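Local coordinates for protein FimX (Pseudomonas aeruginosa PAO1, PDB 3HV8) that belongs to the EAL-domain family and holds the ligand C2E in a pocket of its modified alpha/beta barrel, at residues A[90-95]-A[126-131]; A[115-120]-A[152-157]; A[120-125]-A[163-168]; A[138-143]-A[189-194]. All coordinates share one frame; numbering follows the deposited sequence. Where two conformers were deposited one is given.

Interaction 1 of 4, residues A[90-95]-A[126-131]; sequences NSIKLL and GVALKA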
loop_
_atom_site.group_PDB
_atom_site.type_symbol
_atom_site.label_atom_id
_atom_site.label_comp_id
_atom_site.label_asym_id
_atom_site.label_seq_id
_atom_site.Cartn_x
_atom_site.Cartn_y
_atom_site.Cartn_z
ATOM N N ASN A 90 10.161 4.542 -10.007
ATOM C CA ASN A 90 9.290 4.343 -11.148
ATOM C C ASN A 90 7.863 4.803 -10.905
ATOM O O ASN A 90 7.197 5.289 -11.809
ATOM C CB ASN A 90 9.373 2.903 -11.627
ATOM C CG ASN A 90 10.641 2.654 -12.388
ATOM O OD1 ASN A 90 11.611 2.085 -11.861
ATOM N ND2 ASN A 90 10.683 3.160 -13.607
ATOM N N SER A 91 7.408 4.686 -9.668
ATOM C CA SER A 91 6.090 5.200 -9.329
ATOM C C SER A 91 6.072 6.706 -9.514
ATOM O O SER A 91 5.130 7.253 -10.107
ATOM C CB SER A 91 5.743 4.846 -7.887
ATOM O OG SER A 91 5.511 3.452 -7.794
ATOM N N ILE A 92 7.111 7.377 -9.019
ATOM C CA ILE A 92 7.235 8.831 -9.138
ATOM C C ILE A 92 7.199 9.238 -10.606
ATOM O O ILE A 92 6.522 10.197 -10.981
ATOM C CB ILE A 92 8.556 9.334 -8.501
ATOM C CG1 ILE A 92 8.447 9.319 -6.979
ATOM C CG2 ILE A 92 8.903 10.737 -9.025
ATOM C CD1 ILE A 92 9.758 9.501 -6.250
ATOM N N LYS A 93 7.915 8.495 -11.438
ATOM C CA LYS A 93 7.966 8.773 -12.870
ATOM C C LYS A 93 6.619 8.575 -13.576
ATOM O O LYS A 93 6.102 9.507 -14.194
ATOM C CB LYS A 93 9.033 7.913 -13.536
ATOM C CG LYS A 93 9.269 8.249 -14.999
ATOM C CD LYS A 93 10.428 7.456 -15.566
ATOM C CE LYS A 93 10.619 7.763 -17.044
ATOM N NZ LYS A 93 9.346 7.605 -17.799
ATOM N N LEU A 94 6.066 7.363 -13.490
ATOM C CA LEU A 94 4.799 7.027 -14.148
ATOM C C LEU A 94 3.696 7.951 -13.675
ATOM O O LEU A 94 2.766 8.275 -14.425
ATOM C CB LEU A 94 4.396 5.575 -13.867
ATOM C CG LEU A 94 4.939 4.518 -14.828
ATOM C CD1 LEU A 94 4.747 3.127 -14.245
ATOM C CD2 LEU A 94 4.263 4.638 -16.188
ATOM N N LEU A 95 3.797 8.365 -12.418
ATOM C CA LEU A 95 2.832 9.278 -11.843
ATOM C C LEU A 95 2.951 10.595 -12.580
ATOM O O LEU A 95 1.986 11.065 -13.179
ATOM C CB LEU A 95 3.088 9.471 -10.346
ATOM C CG LEU A 95 1.960 10.020 -9.468
ATOM C CD1 LEU A 95 0.598 9.475 -9.885
ATOM C CD2 LEU A 95 2.234 9.714 -8.003
ATOM N N GLY A 126 13.450 12.736 -0.549
ATOM C CA GLY A 126 13.388 14.179 -0.673
ATOM C C GLY A 126 13.951 14.649 -2.001
ATOM O O GLY A 126 13.323 15.434 -2.715
ATOM N N VAL A 127 15.134 14.154 -2.348
ATOM C CA VAL A 127 15.757 14.556 -3.609
ATOM C C VAL A 127 15.051 13.968 -4.828
ATOM O O VAL A 127 14.949 14.614 -5.863
ATOM C CB VAL A 127 17.261 14.218 -3.639
ATOM C CG1 VAL A 127 17.807 14.323 -5.065
ATOM C CG2 VAL A 127 18.013 15.139 -2.698
ATOM N N ALA A 128 14.539 12.745 -4.697
ATOM C CA ALA A 128 13.849 12.088 -5.797
ATOM C C ALA A 128 12.533 12.787 -6.169
ATOM O O ALA A 128 12.174 12.884 -7.346
ATOM C CB ALA A 128 13.600 10.609 -5.452
ATOM N N LEU A 129 11.823 13.272 -5.156
ATOM C CA LEU A 129 10.587 14.007 -5.384
ATOM C C LEU A 129 10.874 15.318 -6.104
ATOM O O LEU A 129 10.261 15.603 -7.131
ATOM C CB LEU A 129 9.856 14.253 -4.065
ATOM C CG LEU A 129 9.250 12.985 -3.450
ATOM C CD1 LEU A 129 8.773 13.243 -2.034
ATOM C CD2 LEU A 129 8.137 12.473 -4.338
ATOM N N LYS A 130 11.823 16.090 -5.577
ATOM C CA LYS A 130 12.201 17.373 -6.177
ATOM C C LYS A 130 12.621 17.227 -7.641
ATOM O O LYS A 130 12.226 18.026 -8.487
ATOM C CB LYS A 130 13.306 18.051 -5.365
ATOM C CG LYS A 130 12.896 18.441 -3.950
ATOM C CD LYS A 130 13.440 19.817 -3.583
ATOM C CE LYS A 130 13.001 20.263 -2.190
ATOM N NZ LYS A 130 14.028 19.972 -1.150
ATOM N N ALA A 131 13.411 16.200 -7.937
ATOM C CA ALA A 131 13.877 15.969 -9.303
ATOM C C ALA A 131 12.754 15.759 -10.326
ATOM O O ALA A 131 12.908 16.092 -11.502
ATOM C CB ALA A 131 14.855 14.796 -9.337
#
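I92 on helix 80-96 reaches across to A128 and L129 on helix 121-132, two neighbouring helices of the outer layer of the EAL-domain alpha/beta barrel. The backbones approach to 7.2 Å between I92 CA and L129 CA, close enough for short side chains to close the gap. The tight part is a single apolar cluster. With I92 CG1 beside the backbone N (chi1 -75°) and the chain extended beyond it, the delta methyl is carried straight into the opposing helix. There I92 CD1 lies 4.1 Å from A128 CB, so the small alanine leaves room for the longer side chain. The beta carbon of L129 points away from I92, but its delta branch turns back, and the two side chains cross at about a right angle. L139 of strand 139-144 lies beneath, touching both I92 and L129, which ties the helix pair to the barrel wall.

The solvent side is much looser. K93 and L94 on one helix and V127 and K130 on the other are exposed and none reaches across; K93 NZ instead forms a salt bridge with E97 on its own side. Only 121 Å² is buried in total, consistent with a contact carried by the end of one isoleucine. At its centre I92 CD1 is 3.9 Å from L129 CD2, while the neighbouring I92 CG1 stands 4.1 Å from the same L129 CD2.

Interaction 2 of 4, residues A[115-120]-A[152-157]; sequences SLQDPG and LKQAKQ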
loop_
_atom_site.group_PDB
_atom_site.type_symbol
_atom_site.label_atom_id
_atom_site.label_comp_id
_atom_site.label_asym_id
_atom_site.label_seq_id
_atom_site.Cartn_x
_atom_site.Cartn_y
_atom_site.Cartn_z
ATOM N N SER A 115 13.253 -1.014 4.349
ATOM C CA SER A 115 13.169 0.420 4.099
ATOM C C SER A 115 12.768 1.199 5.354
ATOM O O SER A 115 13.207 2.331 5.548
ATOM C CB SER A 115 12.242 0.731 2.924
ATOM O OG SER A 115 12.843 0.321 1.704
ATOM N N LEU A 116 11.948 0.605 6.217
ATOM C CA LEU A 116 11.606 1.276 7.474
ATOM C C LEU A 116 12.860 1.581 8.266
ATOM O O LEU A 116 12.982 2.639 8.884
ATOM C CB LEU A 116 10.696 0.409 8.336
ATOM C CG LEU A 116 9.283 0.199 7.830
ATOM C CD1 LEU A 116 8.503 -0.693 8.789
ATOM C CD2 LEU A 116 8.588 1.544 7.662
ATOM N N GLN A 117 13.788 0.635 8.250
ATOM C CA GLN A 117 15.001 0.757 9.051
ATOM C C GLN A 117 16.132 1.552 8.389
ATOM O O GLN A 117 17.211 1.703 8.962
ATOM C CB GLN A 117 15.504 -0.641 9.403
ATOM C CG GLN A 117 14.522 -1.437 10.236
ATOM C CD GLN A 117 15.031 -2.829 10.526
ATOM O OE1 GLN A 117 14.903 -3.730 9.700
ATOM N NE2 GLN A 117 15.619 -3.013 11.705
ATOM N N ASP A 118 15.888 2.052 7.183
ATOM C CA ASP A 118 16.938 2.647 6.350
ATOM C C ASP A 118 16.983 4.153 6.577
ATOM O O ASP A 118 16.109 4.871 6.116
ATOM C CB ASP A 118 16.613 2.337 4.886
ATOM C CG ASP A 118 17.670 2.831 3.914
ATOM O OD1 ASP A 118 17.503 2.567 2.698
ATOM O OD2 ASP A 118 18.657 3.473 4.341
ATOM N N PRO A 119 18.013 4.643 7.292
ATOM C CA PRO A 119 18.114 6.081 7.567
ATOM C C PRO A 119 18.347 6.895 6.294
ATOM O O PRO A 119 18.196 8.113 6.300
ATOM C CB PRO A 119 19.347 6.162 8.474
ATOM C CG PRO A 119 20.144 4.951 8.105
ATOM C CD PRO A 119 19.098 3.895 7.949
ATOM N N GLY A 120 18.702 6.232 5.200
ATOM C CA GLY A 120 18.918 6.937 3.949
ATOM C C GLY A 120 17.670 7.158 3.107
ATOM O O GLY A 120 17.701 7.890 2.121
ATOM N N LEU A 152 8.360 -0.062 15.621
ATOM C CA LEU A 152 7.529 1.090 15.957
ATOM C C LEU A 152 8.309 2.399 15.974
ATOM O O LEU A 152 7.873 3.387 15.398
ATOM C CB LEU A 152 6.836 0.855 17.289
ATOM C CG LEU A 152 5.807 1.905 17.683
ATOM C CD1 LEU A 152 4.596 1.821 16.774
ATOM C CD2 LEU A 152 5.401 1.706 19.139
ATOM N N LYS A 153 9.470 2.417 16.621
ATOM C CA LYS A 153 10.262 3.646 16.655
ATOM C C LYS A 153 10.663 4.103 15.254
ATOM O O LYS A 153 10.551 5.284 14.914
ATOM C CB LYS A 153 11.486 3.489 17.563
ATOM C CG LYS A 153 11.118 3.528 19.042
ATOM C CD LYS A 153 12.333 3.579 19.959
ATOM C CE LYS A 153 11.919 3.301 21.403
ATOM N NZ LYS A 153 12.971 3.684 22.392
ATOM N N GLN A 154 11.078 3.164 14.406
ATOM C CA GLN A 154 11.461 3.518 13.047
ATOM C C GLN A 154 10.277 3.960 12.191
ATOM O O GLN A 154 10.401 4.865 11.370
ATOM C CB GLN A 154 12.168 2.348 12.381
ATOM C CG GLN A 154 13.416 1.950 13.119
ATOM C CD GLN A 154 13.205 0.749 14.028
ATOM O OE1 GLN A 154 12.228 0.665 14.788
ATOM N NE2 GLN A 154 14.129 -0.197 13.950
ATOM N N ALA A 155 9.122 3.337 12.413
ATOM C CA ALA A 155 7.927 3.713 11.676
ATOM C C ALA A 155 7.443 5.104 12.105
ATOM O O ALA A 155 6.972 5.900 11.272
ATOM C CB ALA A 155 6.828 2.665 11.878
ATOM N N LYS A 156 7.568 5.395 13.402
ATOM C CA LYS A 156 7.273 6.732 13.908
ATOM C C LYS A 156 8.146 7.773 13.216
ATOM O O LYS A 156 7.664 8.779 12.702
ATOM C CB LYS A 156 7.493 6.770 15.417
ATOM C CG LYS A 156 7.409 8.173 16.004
ATOM C CD LYS A 156 7.534 8.133 17.523
ATOM C CE LYS A 156 7.487 9.538 18.104
ATOM N NZ LYS A 156 7.302 9.529 19.577
ATOM N N GLN A 157 9.447 7.523 13.198
ATOM C CA GLN A 157 10.362 8.474 12.591
ATOM C C GLN A 157 10.123 8.618 11.091
ATOM O O GLN A 157 10.117 9.718 10.553
ATOM C CB GLN A 157 11.811 8.046 12.851
ATOM C CG GLN A 157 12.189 8.104 14.322
ATOM C CD GLN A 157 13.505 7.407 14.627
ATOM O OE1 GLN A 157 13.988 6.589 13.840
ATOM N NE2 GLN A 157 14.085 7.717 15.783
HETATM O O HOH W 1 12.831 5.294 9.879
#
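L116 and Q154 bring the end of helix 113-116 against the first turn of helix 152-164, with 6.0 Å between L116 CA and Q154 CA. The van der Waals part is close: L116 O rests 3.6 Å from Q154 CB, so a backbone carbonyl, and not a side chain, makes the nearest approach. Beside it, on the exposed margin, the aliphatic CG and the amide of Q117 meet the amide end of Q154. Q117 runs extended, whereas Q154 bends at chi2 (99°), which brings its amide end beside the Q117 side chain, crossing it at a slant; the two amide planes are 74° apart and are therefore not stacked. No direct polar bond between them is supported.

Solvent adds a polar element. One water lies 2.8 Å from L116 O and 2.9 Å from Q154 O; it can donate to either carbonyl oxygen, but which of its possible acceptors receive its two protons is not settled.

A third kind of interaction shapes the loop itself. G120 N donates to D118 OD2 over 2.9 Å with an N-H...O angle of 149°, meeting the carboxylate from above its plane, in a capping bond on the approach to helix 121-132. The other oxygen, D118 OD1, forms a salt bridge with R85, so both carboxylate oxygens are engaged. The arrangement belongs to the rim of an EAL barrel, where short helices follow the C-terminal ends of strands 105-110 and 139-144, the first of them with a capped turn after it; the L116 side chain is about 10 Å from the bound C2E.

Interaction 3 of 4, residues A[120-125]-A[163-168]; sequences GLLPWL and ATLHCQ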
loop_
_atom_site.group_PDB
_atom_site.type_symbol
_atom_site.label_atom_id
_atom_site.label_comp_id
_atom_site.label_asym_id
_atom_site.label_seq_id
_atom_site.Cartn_x
_atom_site.Cartn_y
_atom_site.Cartn_z
ATOM N N GLY A 120 18.702 6.232 5.200
ATOM C CA GLY A 120 18.918 6.937 3.949
ATOM C C GLY A 120 17.670 7.158 3.107
ATOM O O GLY A 120 17.701 7.890 2.121
ATOM N N LEU A 121 16.564 6.523 3.493
ATOM C CA LEU A 121 15.366 6.579 2.671
ATOM C C LEU A 121 14.810 8.002 2.564
ATOM O O LEU A 121 14.557 8.494 1.465
ATOM C CB LEU A 121 14.301 5.606 3.195
ATOM C CG LEU A 121 12.946 5.715 2.480
ATOM C CD1 LEU A 121 13.062 5.385 1.002
ATOM C CD2 LEU A 121 11.889 4.832 3.153
ATOM N N LEU A 122 14.622 8.655 3.707
ATOM C CA LEU A 122 14.059 10.004 3.709
ATOM C C LEU A 122 14.900 11.018 2.926
ATOM O O LEU A 122 14.368 11.720 2.066
ATOM C CB LEU A 122 13.803 10.494 5.140
ATOM C CG LEU A 122 12.605 9.896 5.880
ATOM C CD1 LEU A 122 12.625 10.350 7.331
ATOM C CD2 LEU A 122 11.305 10.296 5.206
ATOM N N PRO A 123 16.215 11.102 3.215
ATOM C CA PRO A 123 17.049 12.026 2.439
ATOM C C PRO A 123 16.946 11.749 0.938
ATOM O O PRO A 123 16.817 12.683 0.150
ATOM C CB PRO A 123 18.471 11.729 2.942
ATOM C CG PRO A 123 18.292 11.189 4.302
ATOM C CD PRO A 123 16.991 10.408 4.256
ATOM N N TRP A 124 16.982 10.477 0.544
ATOM C CA TRP A 124 16.895 10.136 -0.870
ATOM C C TRP A 124 15.532 10.488 -1.464
ATOM O O TRP A 124 15.440 11.012 -2.567
ATOM C CB TRP A 124 17.196 8.649 -1.083
ATOM C CG TRP A 124 16.904 8.182 -2.489
ATOM C CD1 TRP A 124 17.741 8.257 -3.566
ATOM C CD2 TRP A 124 15.690 7.570 -2.969
ATOM N NE1 TRP A 124 17.127 7.737 -4.681
ATOM C CE2 TRP A 124 15.870 7.308 -4.344
ATOM C CE3 TRP A 124 14.471 7.226 -2.368
ATOM C CZ2 TRP A 124 14.881 6.717 -5.134
ATOM C CZ3 TRP A 124 13.489 6.641 -3.151
ATOM C CH2 TRP A 124 13.694 6.394 -4.520
ATOM N N LEU A 125 14.467 10.184 -0.723
ATOM C CA LEU A 125 13.127 10.437 -1.230
ATOM C C LEU A 125 12.927 11.932 -1.469
ATOM O O LEU A 125 12.344 12.328 -2.467
ATOM C CB LEU A 125 12.073 9.894 -0.255
ATOM C CG LEU A 125 10.597 10.116 -0.576
ATOM C CD1 LEU A 125 10.214 9.486 -1.901
ATOM C CD2 LEU A 125 9.750 9.547 0.560
ATOM N N ALA A 163 5.604 13.179 6.473
ATOM C CA ALA A 163 4.700 14.316 6.624
ATOM C C ALA A 163 5.438 15.608 6.284
ATOM O O ALA A 163 4.896 16.489 5.622
ATOM C CB ALA A 163 4.115 14.366 8.034
ATOM N N THR A 164 6.685 15.698 6.731
ATOM C CA THR A 164 7.508 16.863 6.433
ATOM C C THR A 164 7.667 17.034 4.918
ATOM O O THR A 164 7.640 18.153 4.416
ATOM C CB THR A 164 8.874 16.772 7.149
ATOM O OG1 THR A 164 8.664 16.740 8.566
ATOM C CG2 THR A 164 9.758 17.966 6.800
ATOM N N LEU A 165 7.801 15.917 4.194
ATOM C CA LEU A 165 7.916 15.910 2.734
ATOM C C LEU A 165 6.574 15.941 1.982
ATOM O O LEU A 165 6.545 15.749 0.757
ATOM C CB LEU A 165 8.677 14.662 2.266
ATOM C CG LEU A 165 10.156 14.522 2.595
ATOM C CD1 LEU A 165 10.697 13.148 2.205
ATOM C CD2 LEU A 165 10.944 15.610 1.890
ATOM N N HIS A 166 5.474 16.156 2.701
ATOM C CA HIS A 166 4.139 16.223 2.088
ATOM C C HIS A 166 3.756 14.945 1.332
ATOM O O HIS A 166 3.109 14.974 0.279
ATOM C CB HIS A 166 4.015 17.455 1.193
ATOM C CG HIS A 166 4.567 18.695 1.816
ATOM N ND1 HIS A 166 5.645 19.375 1.293
ATOM C CD2 HIS A 166 4.213 19.356 2.943
ATOM C CE1 HIS A 166 5.920 20.413 2.062
ATOM N NE2 HIS A 166 5.066 20.425 3.070
ATOM N N CYS A 167 4.207 13.825 1.870
ATOM C CA CYS A 167 3.688 12.537 1.460
ATOM C C CYS A 167 2.733 12.085 2.533
ATOM O O CYS A 167 2.718 12.632 3.641
ATOM C CB CYS A 167 4.811 11.515 1.305
ATOM S SG CYS A 167 5.997 11.943 0.017
ATOM N N GLN A 168 1.931 11.084 2.215
ATOM C CA GLN A 168 1.039 10.499 3.197
ATOM C C GLN A 168 1.460 9.074 3.512
ATOM O O GLN A 168 2.387 8.538 2.894
ATOM C CB GLN A 168 -0.385 10.504 2.645
ATOM C CG GLN A 168 -1.003 11.905 2.611
ATOM C CD GLN A 168 -2.350 11.910 1.919
ATOM O OE1 GLN A 168 -2.479 11.429 0.808
ATOM N NE2 GLN A 168 -3.352 12.482 2.571
#
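L125 and L165 reach each other through different first torsions. In L125, CG stands opposite the backbone N (chi1 177°), which sends the side chain off helix 121-132 toward the turn; in L165, CG lies beside its backbone N (chi1 -68°) and the extended chain pushes CD1 back at the helix. The side chains meet at a slant, L165 CD1 sitting 4.1 Å from both L125 CG and L125 CD2. It is therefore one methyl of L165 that fits against the branch point of L125.

The same methyl also touches backbone, at 3.9 Å from L122 O. The L122 side chain crosses L165 at a slant, but it was modelled in two conformers, so that methyl contact is doubtful. Deeper in, L125 CD2 comes within 4.5 Å of C167 SG, a looser approach. L125 and C167 both pack on F141 of strand 139-144, so the buried end of the contact continues into the barrel layer, whereas L165 is partly exposed.

L165 and C167, both directed at helix 121-132, flank the residue that ends helix 152-164. L165 is the first residue to leave helical angles, H166 takes positive phi (59°), and two backbone bonds close the end: H166 N to A163 O at 3.0 Å, and C167 N to L162 O. After it the chain straightens into strand 168-174. This is a Schellman motif at the helix-to-strand turn of an alpha/beta barrel, with L165 and C167, the residues either side of H166, packed against helix 121-132.

Interaction 4 of 4, residues A[138-143]-A[189-194]; sequences SLVFQI and VQFIKI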
loop_
_atom_site.group_PDB
_atom_site.type_symbol
_atom_site.label_atom_id
_atom_site.label_comp_id
_atom_site.label_asym_id
_atom_site.label_seq_id
_atom_site.Cartn_x
_atom_site.Cartn_y
_atom_site.Cartn_z
ATOM N N SER A 138 0.948 13.282 -3.441
ATOM C CA SER A 138 0.856 12.439 -4.627
ATOM C C SER A 138 1.085 10.982 -4.257
ATOM O O SER A 138 0.533 10.082 -4.887
ATOM C CB SER A 138 1.896 12.853 -5.665
ATOM O OG SER A 138 1.524 14.055 -6.313
ATOM N N LEU A 139 1.915 10.767 -3.243
ATOM C CA LEU A 139 2.303 9.431 -2.811
ATOM C C LEU A 139 1.797 9.112 -1.415
ATOM O O LEU A 139 1.884 9.945 -0.508
ATOM C CB LEU A 139 3.825 9.317 -2.773
ATOM C CG LEU A 139 4.584 8.639 -3.915
ATOM C CD1 LEU A 139 3.817 8.653 -5.229
ATOM C CD2 LEU A 139 5.990 9.239 -4.068
ATOM N N VAL A 140 1.311 7.889 -1.241
ATOM C CA VAL A 140 0.963 7.354 0.065
ATOM C C VAL A 140 1.790 6.104 0.292
ATOM O O VAL A 140 1.683 5.145 -0.492
ATOM C CB VAL A 140 -0.531 6.930 0.123
ATOM C CG1 VAL A 140 -0.885 6.525 1.545
ATOM C CG2 VAL A 140 -1.454 8.043 -0.396
ATOM N N PHE A 141 2.606 6.088 1.338
ATOM C CA PHE A 141 3.441 4.914 1.629
ATOM C C PHE A 141 2.743 3.956 2.571
ATOM O O PHE A 141 2.195 4.376 3.602
ATOM C CB PHE A 141 4.802 5.346 2.180
ATOM C CG PHE A 141 5.641 6.014 1.149
ATOM C CD1 PHE A 141 6.369 5.253 0.253
ATOM C CD2 PHE A 141 5.616 7.393 0.999
ATOM C CE1 PHE A 141 7.110 5.857 -0.755
ATOM C CE2 PHE A 141 6.360 8.004 0.008
ATOM C CZ PHE A 141 7.107 7.232 -0.876
ATOM N N GLN A 142 2.704 2.684 2.182
ATOM C CA GLN A 142 2.013 1.669 2.956
ATOM C C GLN A 142 3.005 0.840 3.728
ATOM O O GLN A 142 4.015 0.382 3.183
ATOM C CB GLN A 142 1.214 0.741 2.038
ATOM C CG GLN A 142 0.274 1.460 1.117
ATOM C CD GLN A 142 -0.603 0.514 0.321
ATOM O OE1 GLN A 142 -1.824 0.520 0.472
ATOM N NE2 GLN A 142 0.015 -0.304 -0.527
ATOM N N ILE A 143 2.694 0.650 4.999
ATOM C CA ILE A 143 3.456 -0.199 5.878
ATOM C C ILE A 143 2.503 -1.250 6.448
ATOM O O ILE A 143 1.393 -0.910 6.859
ATOM C CB ILE A 143 4.013 0.681 7.031
ATOM C CG1 ILE A 143 4.830 1.844 6.449
ATOM C CG2 ILE A 143 4.823 -0.162 8.018
ATOM C CD1 ILE A 143 5.156 2.975 7.451
ATOM N N VAL A 189 -0.299 8.681 10.116
ATOM C CA VAL A 189 -0.930 7.985 9.005
ATOM C C VAL A 189 -2.336 8.520 8.806
ATOM O O VAL A 189 -3.020 8.900 9.764
ATOM C CB VAL A 189 -0.956 6.454 9.210
ATOM C CG1 VAL A 189 0.459 5.883 9.301
ATOM C CG2 VAL A 189 -1.755 6.096 10.446
ATOM N N GLN A 190 -2.762 8.560 7.555
ATOM C CA GLN A 190 -4.074 9.093 7.225
ATOM C C GLN A 190 -5.033 7.989 6.798
ATOM O O GLN A 190 -6.251 8.144 6.944
ATOM C CB GLN A 190 -3.964 10.139 6.121
ATOM C CG GLN A 190 -3.146 11.380 6.509
ATOM C CD GLN A 190 -1.666 11.172 6.322
ATOM O OE1 GLN A 190 -1.241 10.257 5.620
ATOM N NE2 GLN A 190 -0.866 12.012 6.965
ATOM N N PHE A 191 -4.503 6.892 6.266
ATOM C CA PHE A 191 -5.348 5.812 5.752
ATOM C C PHE A 191 -5.066 4.539 6.525
ATOM O O PHE A 191 -3.901 4.249 6.859
ATOM C CB PHE A 191 -5.056 5.504 4.270
ATOM C CG PHE A 191 -5.257 6.671 3.316
ATOM C CD1 PHE A 191 -6.437 6.810 2.589
ATOM C CD2 PHE A 191 -4.224 7.567 3.072
ATOM C CE1 PHE A 191 -6.593 7.870 1.684
ATOM C CE2 PHE A 191 -4.371 8.613 2.174
ATOM C CZ PHE A 191 -5.552 8.766 1.471
ATOM N N ILE A 192 -6.100 3.734 6.750
ATOM C CA ILE A 192 -5.924 2.429 7.373
ATOM C C ILE A 192 -6.645 1.395 6.528
ATOM O O ILE A 192 -7.875 1.492 6.311
ATOM C CB ILE A 192 -6.482 2.393 8.813
ATOM C CG1 ILE A 192 -5.760 3.398 9.727
ATOM C CG2 ILE A 192 -6.390 0.987 9.376
ATOM C CD1 ILE A 192 -4.273 3.041 9.998
ATOM N N LYS A 193 -5.887 0.418 6.034
ATOM C CA LYS A 193 -6.420 -0.583 5.132
ATOM C C LYS A 193 -6.536 -1.844 5.949
ATOM O O LYS A 193 -5.537 -2.391 6.426
ATOM C CB LYS A 193 -5.488 -0.769 3.942
ATOM C CG LYS A 193 -6.007 -1.712 2.868
ATOM C CD LYS A 193 -5.066 -1.686 1.673
ATOM C CE LYS A 193 -5.707 -2.370 0.502
ATOM N NZ LYS A 193 -4.741 -2.448 -0.632
ATOM N N ILE A 194 -7.767 -2.299 6.156
ATOM C CA ILE A 194 -7.973 -3.433 7.040
ATOM C C ILE A 194 -7.658 -4.758 6.350
ATOM O O ILE A 194 -7.695 -4.867 5.123
ATOM C CB ILE A 194 -9.394 -3.446 7.661
ATOM C CG1 ILE A 194 -10.453 -3.822 6.622
ATOM C CG2 ILE A 194 -9.702 -2.098 8.339
ATOM C CD1 ILE A 194 -11.818 -4.108 7.253
HETATM O O HOH W 2 -3.723 0.266 -1.079
#
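The F191 ring meets V140 obliquely and is paired edge-to-face with F108 of strand 105-110, in the interior of the EAL-domain barrel. Both V140 methyls touch the ring at neighbouring carbons: V140 CG1 is 3.8 Å from F191 CD2, and V140 CG2 is 3.9 Å from F191 CE2. The valine and phenylalanine side chains cross at about a right angle. Strands 139-144 and 191-194 are not direct neighbours; strand 168-174 runs parallel between them, and V140 CA and F191 CA are 8.6 Å apart. Contact is thus made by side chains alone, while L139 and F141 face helix 80-96 outside.

The second pair, Q142 and K193, touches directly only through Q142 OE1 and K193 CD, 4.1 Å apart; their polar ends are related through E52 and a water. K193 stretches out fully extended from chi1 -175°, and its side chain comes about 5 Å from the bound C2E. Its ammonium is gripped by E52 in a salt bridge and by Q248 in a hydrogen bond; E52 also accepts from Q142 NE2. Q142 was modelled in two conformers, and the 2.5 Å from Q142 OE1 to the water is doubtful. The other leg is ordinary: the water accepts from K193 NZ at 2.9 Å.

All four contacts lie in one EAL domain. Interactions 1 and 3 share helix 121-132 and their centres are 11 Å apart; interactions 2 and 3 share helix 152-164 and residue G120, also at 11 Å. All three also touch strand 139-144, whose inward side interaction 4 uses. Interaction 1 reaches it through L139, interaction 2 less certainly, through L116, which has two conformers, on I143, and interaction 3 through Q168, whose N and O probably bond to L139 O and F141 N. Along the chain, interaction 1 closes before interaction 4 opens; all other pairs interleave. One strand thus connects the helical layer to the interior beside the C2E pocket.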